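Local coordinates for geranylgeranyl pyrophosphate synthase (Corynebacterium glutamicum, PDB 3LMD), which probably joins isoprene units into longer isoprenyl diphosphates with the help of magnesium, heptaprenyl diphosphate being one possible product, at residues 46-49 and 50-53; 319-322 and 323-326. All coordinates share one frame; numbering follows the deposited sequence.

Contact 1. Residues 46-49 and 50-53; sequences QVEE and LLHT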
ATOM      1  N   GLN A  46       8.333  -6.471 -23.842  1.00 25.20           N
ATOM      2  CA  GLN A  46       6.975  -6.801 -23.446  1.00 27.29           C
ATOM      3  C   GLN A  46       6.691  -6.427 -21.970  1.00 30.11           C
ATOM      4  O   GLN A  46       5.608  -5.947 -21.636  1.00 26.82           O
ATOM      5  CB  GLN A  46       6.720  -8.287 -23.646  1.00 32.25           C
ATOM      6  CG  GLN A  46       6.812  -8.744 -25.123  1.00 34.54           C
ATOM      7  CD  GLN A  46       6.744 -10.260 -25.248  1.00 52.69           C
ATOM      8  OE1 GLN A  46       5.699 -10.864 -25.019  1.00 57.96           O
ATOM      9  NE2 GLN A  46       7.867 -10.882 -25.600  1.00 62.35           N
ATOM     10  N   VAL A  47       7.658  -6.674 -21.102  1.00 29.18           N
ATOM     11  CA  VAL A  47       7.568  -6.198 -19.704  1.00 26.77           C
ATOM     12  C   VAL A  47       7.431  -4.678 -19.659  1.00 24.21           C
ATOM     13  O   VAL A  47       6.587  -4.132 -18.949  1.00 27.08           O
ATOM     14  CB  VAL A  47       8.864  -6.572 -18.934  1.00 28.87           C
ATOM     15  CG1 VAL A  47       8.957  -5.815 -17.614  1.00 25.49           C
ATOM     16  CG2 VAL A  47       8.937  -8.098 -18.748  1.00 26.95           C
ATOM     17  N   GLU A  48       8.321  -3.984 -20.359  1.00 28.73           N
ATOM     18  CA  GLU A  48       8.262  -2.545 -20.397  1.00 26.94           C
ATOM     19  C   GLU A  48       6.895  -2.027 -20.893  1.00 27.62           C
ATOM     20  O   GLU A  48       6.394  -1.029 -20.386  1.00 25.71           O
ATOM     21  CB  GLU A  48       9.385  -1.968 -21.274  1.00 32.64           C
ATOM     22  CG  GLU A  48      10.811  -2.173 -20.702  1.00 44.95           C
ATOM     23  CD  GLU A  48      11.122  -1.214 -19.533  1.00 49.40           C
ATOM     24  OE1 GLU A  48      10.206  -0.494 -19.082  1.00 44.98           O
ATOM     25  OE2 GLU A  48      12.289  -1.163 -19.087  1.00 61.43           O
ATOM     26  N   GLU A  49       6.308  -2.677 -21.893  1.00 30.43           N
ATOM     27  CA  GLU A  49       5.024  -2.211 -22.447  1.00 28.70           C
ATOM     28  C   GLU A  49       3.923  -2.352 -21.413  1.00 27.42           C
ATOM     29  O   GLU A  49       3.121  -1.436 -21.227  1.00 26.39           O
ATOM     30  CB  GLU A  49       4.633  -2.983 -23.731  1.00 28.96           C
ATOM     31  CG  GLU A  49       5.306  -2.322 -24.940  1.00 43.81           C
ATOM     32  CD  GLU A  49       5.363  -3.186 -26.191  1.00 57.17           C
ATOM     33  OE1 GLU A  49       4.723  -4.264 -26.227  1.00 53.25           O
ATOM     34  OE2 GLU A  49       6.068  -2.760 -27.137  1.00 53.11           O
ATOM     35  N   LEU A  50       3.877  -3.500 -20.759  1.00 23.68           N
ATOM     36  CA  LEU A  50       2.787  -3.774 -19.817  1.00 24.80           C
ATOM     37  C   LEU A  50       2.968  -2.909 -18.557  1.00 25.71           C
ATOM     38  O   LEU A  50       2.004  -2.367 -18.007  1.00 25.12           O
ATOM     39  CB  LEU A  50       2.682  -5.277 -19.509  1.00 26.99           C
ATOM     40  CG  LEU A  50       1.645  -5.661 -18.445  1.00 28.53           C
ATOM     41  CD1 LEU A  50       0.221  -5.139 -18.824  1.00 25.25           C
ATOM     42  CD2 LEU A  50       1.614  -7.157 -18.162  1.00 30.36           C
ATOM     43  N   LEU A  51       4.211  -2.766 -18.114  1.00 25.22           N
ATOM     44  CA  LEU A  51       4.495  -1.875 -17.015  1.00 23.91           C
ATOM     45  C   LEU A  51       4.037  -0.455 -17.341  1.00 23.78           C
ATOM     46  O   LEU A  51       3.347   0.191 -16.539  1.00 23.09           O
ATOM     47  CB  LEU A  51       5.997  -1.925 -16.688  1.00 25.53           C
ATOM     48  CG  LEU A  51       6.458  -0.916 -15.650  1.00 27.40           C
ATOM     49  CD1 LEU A  51       5.880  -1.326 -14.284  1.00 23.98           C
ATOM     50  CD2 LEU A  51       8.020  -0.911 -15.607  1.00 27.49           C
ATOM     51  N   HIS A  52       4.415   0.063 -18.506  1.00 24.98           N
ATOM     52  CA  HIS A  52       4.013   1.444 -18.847  1.00 25.51           C
ATOM     53  C   HIS A  52       2.494   1.531 -18.913  1.00 22.98           C
ATOM     54  O   HIS A  52       1.889   2.508 -18.458  1.00 26.49           O
ATOM     55  CB  HIS A  52       4.588   1.865 -20.231  1.00 27.06           C
ATOM     56  CG  HIS A  52       3.959   3.113 -20.767  1.00 30.34           C
ATOM     57  ND1 HIS A  52       4.222   4.358 -20.236  1.00 31.11           N
ATOM     58  CD2 HIS A  52       3.051   3.307 -21.757  1.00 31.68           C
ATOM     59  CE1 HIS A  52       3.511   5.269 -20.884  1.00 35.65           C
ATOM     60  NE2 HIS A  52       2.783   4.653 -21.804  1.00 29.84           N
ATOM     61  N   THR A  53       1.846   0.514 -19.464  1.00 22.34           N
ATOM     62  CA  THR A  53       0.379   0.545 -19.453  1.00 24.68           C
ATOM     63  C   THR A  53      -0.166   0.696 -18.019  1.00 23.74           C
ATOM     64  O   THR A  53      -1.039   1.518 -17.753  1.00 25.97           O
ATOM     65  CB  THR A  53      -0.193  -0.712 -20.130  1.00 27.71           C
ATOM     66  OG1 THR A  53       0.057  -0.617 -21.549  1.00 30.13           O
ATOM     67  CG2 THR A  53      -1.668  -0.837 -19.898  1.00 31.50           C
TER

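Contact 2. Residues 319-322 and 323-326; sequences RYMD and IANA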
ATOM      1  N   ARG A 319      30.966 -15.749   1.436  1.00 23.72           N
ATOM      2  CA  ARG A 319      30.097 -16.723   2.056  1.00 25.72           C
ATOM      3  C   ARG A 319      28.730 -16.760   1.332  1.00 26.31           C
ATOM      4  O   ARG A 319      28.174 -17.839   1.075  1.00 25.54           O
ATOM      5  CB  ARG A 319      29.912 -16.368   3.543  1.00 24.23           C
ATOM      6  CG  ARG A 319      29.061 -17.370   4.327  1.00 25.51           C
ATOM      7  CD  ARG A 319      28.991 -17.039   5.811  1.00 34.90           C
ATOM      8  NE  ARG A 319      28.090 -15.926   6.093  1.00 30.29           N
ATOM      9  CZ  ARG A 319      26.760 -16.011   6.113  1.00 36.13           C
ATOM     10  NH1 ARG A 319      26.036 -14.938   6.416  1.00 33.24           N
ATOM     11  NH2 ARG A 319      26.152 -17.164   5.847  1.00 30.71           N
ATOM     12  N   TYR A 320      28.191 -15.588   0.994  1.00 25.22           N
ATOM     13  CA  TYR A 320      26.956 -15.537   0.174  1.00 22.83           C
ATOM     14  C   TYR A 320      27.188 -16.047  -1.234  1.00 23.26           C
ATOM     15  O   TYR A 320      26.295 -16.631  -1.831  1.00 24.80           O
ATOM     16  CB  TYR A 320      26.385 -14.122   0.142  1.00 21.46           C
ATOM     17  CG  TYR A 320      25.736 -13.791   1.453  1.00 24.38           C
ATOM     18  CD1 TYR A 320      24.571 -14.452   1.852  1.00 28.22           C
ATOM     19  CD2 TYR A 320      26.253 -12.808   2.287  1.00 26.68           C
ATOM     20  CE1 TYR A 320      23.952 -14.170   3.076  1.00 28.21           C
ATOM     21  CE2 TYR A 320      25.632 -12.511   3.507  1.00 24.87           C
ATOM     22  CZ  TYR A 320      24.484 -13.195   3.894  1.00 30.09           C
ATOM     23  OH  TYR A 320      23.830 -12.897   5.094  1.00 31.88           O
ATOM     24  N   MET A 321      28.388 -15.837  -1.767  1.00 24.40           N
ATOM     25  CA  MET A 321      28.696 -16.326  -3.121  1.00 25.94           C
ATOM     26  C   MET A 321      28.734 -17.851  -3.083  1.00 26.70           C
ATOM     27  O   MET A 321      28.287 -18.479  -4.035  1.00 29.48           O
ATOM     28  CB  MET A 321      30.043 -15.765  -3.666  1.00 26.44           C
ATOM     29  CG  MET A 321      30.360 -16.117  -5.190  1.00 31.62           C
ATOM     30  SD  MET A 321      29.180 -15.406  -6.416  1.00 21.74           S
ATOM     31  CE  MET A 321      28.514 -16.883  -7.190  1.00 38.60           C
ATOM     32  N   ASP A 322      29.234 -18.438  -1.974  1.00 28.25           N
ATOM     33  CA  ASP A 322      29.204 -19.905  -1.789  1.00 28.00           C
ATOM     34  C   ASP A 322      27.777 -20.391  -1.723  1.00 28.02           C
ATOM     35  O   ASP A 322      27.429 -21.401  -2.311  1.00 27.48           O
ATOM     36  CB  ASP A 322      29.917 -20.346  -0.488  1.00 25.75           C
ATOM     37  CG  ASP A 322      31.430 -20.219  -0.567  1.00 34.34           C
ATOM     38  OD1 ASP A 322      31.973 -20.116  -1.686  1.00 36.40           O
ATOM     39  OD2 ASP A 322      32.066 -20.209   0.502  1.00 38.58           O
ATOM     40  N   ILE A 323      26.931 -19.683  -0.992  1.00 25.45           N
ATOM     41  CA  ILE A 323      25.504 -20.039  -0.966  1.00 26.20           C
ATOM     42  C   ILE A 323      24.875 -19.977  -2.359  1.00 29.03           C
ATOM     43  O   ILE A 323      24.136 -20.887  -2.754  1.00 29.91           O
ATOM     44  CB  ILE A 323      24.716 -19.104   0.012  1.00 26.46           C
ATOM     45  CG1 ILE A 323      25.109 -19.401   1.473  1.00 31.00           C
ATOM     46  CG2 ILE A 323      23.184 -19.260  -0.160  1.00 24.14           C
ATOM     47  CD1 ILE A 323      24.704 -18.276   2.461  1.00 29.20           C
ATOM     48  N   ALA A 324      25.175 -18.910  -3.090  1.00 24.99           N
ATOM     49  CA  ALA A 324      24.647 -18.726  -4.445  1.00 27.90           C
ATOM     50  C   ALA A 324      25.068 -19.901  -5.348  1.00 26.11           C
ATOM     51  O   ALA A 324      24.247 -20.443  -6.081  1.00 25.65           O
ATOM     52  CB  ALA A 324      25.130 -17.398  -5.028  1.00 27.30           C
ATOM     53  N   ASN A 325      26.341 -20.285  -5.274  1.00 26.55           N
ATOM     54  CA  ASN A 325      26.863 -21.409  -6.060  1.00 28.95           C
ATOM     55  C   ASN A 325      26.219 -22.725  -5.664  1.00 27.73           C
ATOM     56  O   ASN A 325      25.942 -23.567  -6.530  1.00 28.63           O
ATOM     57  CB  ASN A 325      28.386 -21.504  -5.937  1.00 30.82           C
ATOM     58  CG  ASN A 325      29.093 -20.563  -6.899  1.00 32.83           C
ATOM     59  OD1 ASN A 325      28.599 -20.309  -7.991  1.00 33.56           O
ATOM     60  ND2 ASN A 325      30.248 -20.066  -6.503  1.00 32.76           N
ATOM     61  N   ALA A 326      25.939 -22.888  -4.371  1.00 29.31           N
ATOM     62  CA  ALA A 326      25.229 -24.071  -3.906  1.00 33.41           C
ATOM     63  C   ALA A 326      23.794 -24.100  -4.420  1.00 36.86           C
ATOM     64  O   ALA A 326      23.251 -25.175  -4.665  1.00 29.14           O
ATOM     65  CB  ALA A 326      25.266 -24.213  -2.365  1.00 32.27           C
TER
HETATM   66  O   HOH W   1      31.651 -20.972  -3.994  1.00 49.53           O

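Contact 1. Residues 46-49 and 50-53
The carbonyl oxygen of Glu49 is approached by two groups of Thr53. The amide Thr53 N gives it a hydrogen bond of 2.9 Å. The hydroxyl atom Thr53 OG1 also lies 3.2 Å from Glu49 O, but its proton has another acceptor within reach, so whether the hydroxyl bonds here is left open. The rotation of the threonine brings the hydroxyl there: OG1 is anti to the carbonyl carbon (chi1 -71°) and turns back over the preceding helical turn. Three more backbone bonds of helix 34-55 run alongside. Leu50 N binds Gln46 O, Leu51 N binds Val47 O at 2.9 Å, and His52 N binds Glu48 O. The methylene carbon Leu51 CB also sits close to Val47 O, at 3.2 Å.

The side chains of Glu48 and Leu51 run abreast. Their nearest atoms are Glu48 OE1 and Leu51 CD2, 4.1 Å apart. The glutamate chain is bent at chi2 (-76°), which brings its carboxylate round beside the leucine methyl. The methyl is only a van der Waals neighbour; the polar partner is Arg76, which forms a salt bridge with Glu48 OE2. Val47 and Leu51, one turn apart, are the buried residues here. Val47 packs on Ile98, Ala101 and Val102, and Leu51 on Ile106, all from helix 95-118. This is helix-against-helix packing of helix 34-55 on helix 95-118, away from the calcium-binding residues. The chemistry is thus divided by face: hydrocarbon meets the neighbouring helix, while the Glu48 carboxylate is held by an arginine and probably keeps its negative charge.

Contact 2. Residues 319-322 and 323-326
Residues 319-326 form regular alpha-helix, with Ile323 N, Ala324 N, Asn325 N and Ala326 N bonded in turn to the carbonyl oxygens of Arg319, Tyr320, Met321 and Asp322; the Ala324 N to Tyr320 O bond is 2.8 Å. The side chain of Ile323 runs abreast of both Arg319 and Tyr320. Its terminal methyl CD1 touches both: Arg319 NH2 is 3.8 Å from it, and Tyr320 CD1 lies 3.9 Å from Ile323 CD1. The arginine chain folds at chi3 (76°) and brings its CZ over one face of the tyrosine ring, offset toward the rim. Its charge is met by Glu316, which forms a salt bridge to Arg319 NH1.

Helix 309-328 packs on two others in this all-helical prenyl synthase fold. Tyr320, Ile323 and Ala324 lean on helix 219-246, at Met234, Ile235, Ala231 and Phe228. Met321 meets Ala344 and Val348 of helix 335-349.

The methionine side chain of Met321 passes slantwise across Asn325. It bends at chi2 (64°) and again at chi3, and this double bend carries its methyl to the asparagine amide, with Met321 CE 3.5 Å from Asn325 OD1. The same methyl lies 4.0 Å from Ala324 CB. The two ends of the amide have different partners. Asn325 OD1 accepts a hydrogen bond from Arg341, on helix 335-349. Asn325 ND2 donates to a water at 3.0 Å, which in turn donates to Asp322 OD1 one turn back.

How the contacts relate
Both contacts are local, and neither closes a long loop. From the N terminus, contact 1 comes first and spans about two turns of helix 34-55. Contact 2 follows far later in the sequence, in helix 309-328. They are in series, so they neither nest nor cross. Their centres are 33 Å apart, and their nearest atoms about 23 Å. Through Val47 and Leu51, contact 1 ties helix 34-55 to helix 95-118, whose later part carries the calcium ligand Asp115. Residues 319-326 join helix 219-246 to helix 335-349 in the C-terminal part of the chain.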